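Local structure of D-alanyl-D-alanine carboxypeptidase (Mycobacterium tuberculosis H37Rv, 4RYE) at residues L95-G103 with Q189-L197. The protein probably trims the terminal D-alanine from peptidoglycan stem peptides as a serine-type D,D-carboxypeptidase, an activity it shows in vitro. Sequence-based numbering, arbitrary orientation.
Sequences LDGLLLVSG and QLIVNQDEL
The side-chain amide of N193 turns one face to L100, whose branch point CG sits almost squarely over it, 3.9 Å from N193 CG. OD1 accepts from the backbone N of D195, which stands about 31° out of the amide plane, closing an Asx turn. ND2 is satisfied by the carbonyls of T175 and E177. Asparagine suits this place because one short side chain supplies both an acceptor and a donor while its amide face still packs on leucine. The amide of Q194 lies with one face over the carbonyls of L100 and V101, its CD 4.0 Å from V101 C, and its NE2 end reaches S102 CB at 3.3 Å. CG stands between the Q194 backbone N and carbonyl carbon (chi1 72°), which folds the extended chain back over the end of helix 91-100. Below this cover, Q194 N donates to L100 O (2.8 Å, N-H...O 160°), approaching in the carbonyl plane, so a carbonyl at the helix end gains a partner from the loop.

Farther back, strand 187-192 presents I191. Its CD1 reaches the helix backbone 4.1 Å from G97 CA, where glycine offers no side chain to block it, and its CB meets V101 CG1 at 4.1 Å, the two side chains crossing at about a right angle. Leucine, valine and isoleucine thus form the apolar seam between helix and hairpin. Beyond it, S102 has left-handed backbone angles, and its OG hydrogen-bonds to S47 and K208. This helix-to-helix turn carries the S-x-N motif of the penicillin-binding protein and beta-lactamase fold, consistent with S102 being an active-site serine beside the probable nucleophile S47.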
ATOM      1  N   LEU A  95      -6.104  11.816   3.340  1.00 15.89           N
ATOM      2  CA  LEU A  95      -4.939  10.954   3.122  1.00 17.64           C
ATOM      3  C   LEU A  95      -4.573  10.161   4.383  1.00 20.14           C
ATOM      4  O   LEU A  95      -4.160   9.001   4.292  1.00 18.90           O
ATOM      5  CB  LEU A  95      -3.730  11.764   2.632  1.00 16.54           C
ATOM      6  CG  LEU A  95      -3.761  12.152   1.158  1.00 22.08           C
ATOM      7  CD1 LEU A  95      -2.714  13.217   0.853  1.00 23.66           C
ATOM      8  CD2 LEU A  95      -3.522  10.922   0.311  1.00 23.14           C
ATOM      9  N   ASP A  96      -4.729  10.782   5.551  1.00 21.93           N
ATOM     10  CA  ASP A  96      -4.549  10.072   6.818  1.00 23.20           C
ATOM     11  C   ASP A  96      -5.569   8.955   6.948  1.00 20.94           C
ATOM     12  O   ASP A  96      -5.223   7.838   7.330  1.00 20.02           O
ATOM     13  CB  ASP A  96      -4.698  11.020   8.019  1.00 18.45           C
ATOM     14  CG  ASP A  96      -3.524  11.978   8.160  1.00 32.83           C
ATOM     15  OD1 ASP A  96      -2.434  11.669   7.637  1.00 30.97           O
ATOM     16  OD2 ASP A  96      -3.688  13.042   8.797  1.00 36.33           O
ATOM     17  N   GLY A  97      -6.830   9.266   6.646  1.00 19.93           N
ATOM     18  CA  GLY A  97      -7.889   8.270   6.676  1.00 19.01           C
ATOM     19  C   GLY A  97      -7.596   7.150   5.693  1.00 18.40           C
ATOM     20  O   GLY A  97      -7.749   5.959   6.016  1.00 19.15           O
ATOM     21  N   LEU A  98      -7.144   7.533   4.500  1.00 17.07           N
ATOM     22  CA  LEU A  98      -6.787   6.571   3.456  1.00 17.47           C
ATOM     23  C   LEU A  98      -5.674   5.619   3.875  1.00 21.45           C
ATOM     24  O   LEU A  98      -5.777   4.400   3.690  1.00 19.38           O
ATOM     25  CB  LEU A  98      -6.337   7.312   2.192  1.00 15.75           C
ATOM     26  CG  LEU A  98      -6.080   6.432   0.973  1.00 18.79           C
ATOM     27  CD1 LEU A  98      -7.410   5.948   0.422  1.00 17.68           C
ATOM     28  CD2 LEU A  98      -5.297   7.192  -0.093  1.00 14.65           C
ATOM     29  N   LEU A  99      -4.605   6.178   4.433  1.00 15.89           N
ATOM     30  CA  LEU A  99      -3.385   5.416   4.659  1.00 16.77           C
ATOM     31  C   LEU A  99      -3.270   4.780   6.043  1.00 21.86           C
ATOM     32  O   LEU A  99      -2.594   3.766   6.189  1.00 29.38           O
ATOM     33  CB  LEU A  99      -2.167   6.279   4.366  1.00 17.82           C
ATOM     34  CG  LEU A  99      -2.041   6.741   2.908  1.00 20.61           C
ATOM     35  CD1 LEU A  99      -0.809   7.604   2.758  1.00 21.71           C
ATOM     36  CD2 LEU A  99      -1.988   5.561   1.939  1.00 16.32           C
ATOM     37  N   LEU A 100      -3.918   5.360   7.052  1.00 19.85           N
ATOM     38  CA  LEU A 100      -3.839   4.801   8.412  1.00 21.92           C
ATOM     39  C   LEU A 100      -4.904   3.741   8.699  1.00 24.56           C
ATOM     40  O   LEU A 100      -4.628   2.741   9.369  1.00 25.94           O
ATOM     41  CB  LEU A 100      -3.913   5.904   9.478  1.00 19.34           C
ATOM     42  CG  LEU A 100      -2.587   6.534   9.918  1.00 22.87           C
ATOM     43  CD1 LEU A 100      -1.845   7.129   8.732  1.00 19.85           C
ATOM     44  CD2 LEU A 100      -2.825   7.601  10.970  1.00 24.03           C
ATOM     45  N   VAL A 101      -6.120   3.958   8.211  1.00 18.41           N
ATOM     46  CA  VAL A 101      -7.201   3.008   8.488  1.00 19.53           C
ATOM     47  C   VAL A 101      -7.843   2.421   7.227  1.00 21.94           C
ATOM     48  O   VAL A 101      -8.889   1.764   7.309  1.00 26.62           O
ATOM     49  CB  VAL A 101      -8.292   3.604   9.417  1.00 26.88           C
ATOM     50  CG1 VAL A 101      -7.681   4.131  10.710  1.00 27.40           C
ATOM     51  CG2 VAL A 101      -9.072   4.699   8.705  1.00 27.38           C
ATOM     52  N   SER A 102      -7.212   2.648   6.074  1.00 20.74           N
ATOM     53  CA  SER A 102      -7.678   2.092   4.802  1.00 20.66           C
ATOM     54  C   SER A 102      -9.127   2.482   4.499  1.00 25.77           C
ATOM     55  O   SER A 102      -9.924   1.655   4.049  1.00 21.99           O
ATOM     56  CB  SER A 102      -7.550   0.566   4.802  1.00 24.33           C
ATOM     57  OG  SER A 102      -7.426   0.081   3.475  1.00 28.07           O
ATOM     58  N   GLY A 103      -9.465   3.744   4.741  1.00 21.44           N
ATOM     59  CA  GLY A 103     -10.842   4.193   4.613  1.00 21.63           C
ATOM     60  C   GLY A 103     -11.281   4.243   3.164  1.00 19.40           C
ATOM     61  O   GLY A 103     -10.714   4.993   2.378  1.00 19.74           O
ATOM     62  N   GLN A 189     -11.565  13.119  16.269  1.00 37.84           N
ATOM     63  CA  GLN A 189     -11.360  11.782  16.820  1.00 37.78           C
ATOM     64  C   GLN A 189      -9.969  11.316  16.425  1.00 36.23           C
ATOM     65  O   GLN A 189      -9.559  11.483  15.275  1.00 30.19           O
ATOM     66  CB  GLN A 189     -12.417  10.794  16.284  1.00 45.47           C
ATOM     67  CG  GLN A 189     -12.533  10.744  14.740  1.00 55.50           C
ATOM     68  CD  GLN A 189     -13.483   9.657  14.212  1.00 62.23           C
ATOM     69  OE1 GLN A 189     -14.674   9.637  14.539  1.00 68.77           O
ATOM     70  NE2 GLN A 189     -12.954   8.756  13.376  1.00 54.70           N
ATOM     71  N   LEU A 190      -9.234  10.745  17.370  1.00 29.58           N
ATOM     72  CA  LEU A 190      -7.922  10.191  17.054  1.00 27.76           C
ATOM     73  C   LEU A 190      -8.089   8.855  16.325  1.00 26.32           C
ATOM     74  O   LEU A 190      -8.782   7.961  16.811  1.00 27.97           O
ATOM     75  CB  LEU A 190      -7.107  10.014  18.343  1.00 38.68           C
ATOM     76  CG  LEU A 190      -5.603   9.753  18.211  1.00 40.16           C
ATOM     77  CD1 LEU A 190      -4.858  10.421  19.350  1.00 45.58           C
ATOM     78  CD2 LEU A 190      -5.309   8.263  18.204  1.00 40.14           C
ATOM     79  N   ILE A 191      -7.478   8.726  15.148  1.00 24.64           N
ATOM     80  CA  ILE A 191      -7.433   7.441  14.457  1.00 23.83           C
ATOM     81  C   ILE A 191      -6.017   6.868  14.520  1.00 29.11           C
ATOM     82  O   ILE A 191      -5.039   7.620  14.506  1.00 28.64           O
ATOM     83  CB  ILE A 191      -7.884   7.556  12.991  1.00 23.23           C
ATOM     84  CG1 ILE A 191      -6.999   8.555  12.228  1.00 22.80           C
ATOM     85  CG2 ILE A 191      -9.361   7.959  12.924  1.00 26.35           C
ATOM     86  CD1 ILE A 191      -7.209   8.544  10.717  1.00 28.08           C
ATOM     87  N   VAL A 192      -5.911   5.543  14.604  1.00 26.83           N
ATOM     88  CA  VAL A 192      -4.610   4.899  14.757  1.00 24.70           C
ATOM     89  C   VAL A 192      -4.214   4.156  13.491  1.00 25.59           C
ATOM     90  O   VAL A 192      -5.070   3.667  12.736  1.00 24.27           O
ATOM     91  CB  VAL A 192      -4.564   3.940  15.975  1.00 27.33           C
ATOM     92  CG1 VAL A 192      -4.923   4.682  17.246  1.00 31.76           C
ATOM     93  CG2 VAL A 192      -5.508   2.762  15.775  1.00 30.50           C
ATOM     94  N   ASN A 193      -2.906   4.093  13.253  1.00 28.23           N
ATOM     95  CA  ASN A 193      -2.362   3.403  12.102  1.00 25.18           C
ATOM     96  C   ASN A 193      -2.534   1.895  12.273  1.00 26.67           C
ATOM     97  O   ASN A 193      -2.070   1.326  13.259  1.00 27.86           O
ATOM     98  CB  ASN A 193      -0.871   3.738  11.973  1.00 23.08           C
ATOM     99  CG  ASN A 193      -0.306   3.389  10.610  1.00 26.13           C
ATOM    100  OD1 ASN A 193      -0.716   2.410   9.981  1.00 26.27           O
ATOM    101  ND2 ASN A 193       0.644   4.189  10.145  1.00 25.57           N
ATOM    102  N   GLN A 194      -3.191   1.247  11.316  1.00 26.30           N
ATOM    103  CA  GLN A 194      -3.460  -0.185  11.421  1.00 34.32           C
ATOM    104  C   GLN A 194      -2.280  -1.068  11.010  1.00 30.80           C
ATOM    105  O   GLN A 194      -2.359  -2.290  11.119  1.00 32.49           O
ATOM    106  CB  GLN A 194      -4.698  -0.558  10.600  1.00 39.92           C
ATOM    107  CG  GLN A 194      -4.480  -0.530   9.100  1.00 42.40           C
ATOM    108  CD  GLN A 194      -5.759  -0.788   8.318  1.00 48.44           C
ATOM    109  OE1 GLN A 194      -6.845  -0.893   8.893  1.00 48.37           O
ATOM    110  NE2 GLN A 194      -5.632  -0.900   6.999  1.00 52.40           N
ATOM    111  N   ASP A 195      -1.200  -0.453  10.530  1.00 25.10           N
ATOM    112  CA  ASP A 195      -0.005  -1.185  10.112  1.00 23.72           C
ATOM    113  C   ASP A 195       0.791  -1.641  11.330  1.00 27.29           C
ATOM    114  O   ASP A 195       1.587  -0.880  11.888  1.00 27.89           O
ATOM    115  CB  ASP A 195       0.860  -0.293   9.217  1.00 23.24           C
ATOM    116  CG  ASP A 195       2.150  -0.970   8.763  1.00 32.00           C
ATOM    117  OD1 ASP A 195       2.319  -2.196   8.970  1.00 33.66           O
ATOM    118  OD2 ASP A 195       2.999  -0.266   8.171  1.00 29.20           O
ATOM    119  N   GLU A 196       0.590  -2.894  11.721  1.00 28.11           N
ATOM    120  CA  GLU A 196       1.203  -3.435  12.932  1.00 25.16           C
ATOM    121  C   GLU A 196       2.707  -3.664  12.780  1.00 19.47           C
ATOM    122  O   GLU A 196       3.418  -3.866  13.762  1.00 20.76           O
ATOM    123  CB  GLU A 196       0.510  -4.737  13.326  1.00 28.65           C
ATOM    124  CG  GLU A 196      -0.975  -4.557  13.592  1.00 33.69           C
ATOM    125  CD  GLU A 196      -1.552  -5.660  14.439  1.00 44.33           C
ATOM    126  OE1 GLU A 196      -0.820  -6.631  14.726  1.00 51.24           O
ATOM    127  OE2 GLU A 196      -2.736  -5.552  14.827  1.00 51.63           O
ATOM    128  N   LEU A 197       3.192  -3.626  11.552  1.00 20.09           N
ATOM    129  CA  LEU A 197       4.626  -3.752  11.337  1.00 22.30           C
ATOM    130  C   LEU A 197       5.370  -2.609  12.042  1.00 28.29           C
ATOM    131  O   LEU A 197       6.466  -2.809  12.557  1.00 19.79           O
ATOM    132  CB  LEU A 197       4.952  -3.815   9.842  1.00 25.62           C
ATOM    133  CG  LEU A 197       6.114  -4.732   9.440  1.00 35.29           C
ATOM    134  CD1 LEU A 197       5.893  -6.150   9.959  1.00 38.61           C
ATOM    135  CD2 LEU A 197       6.313  -4.754   7.940  1.00 33.58           C
TER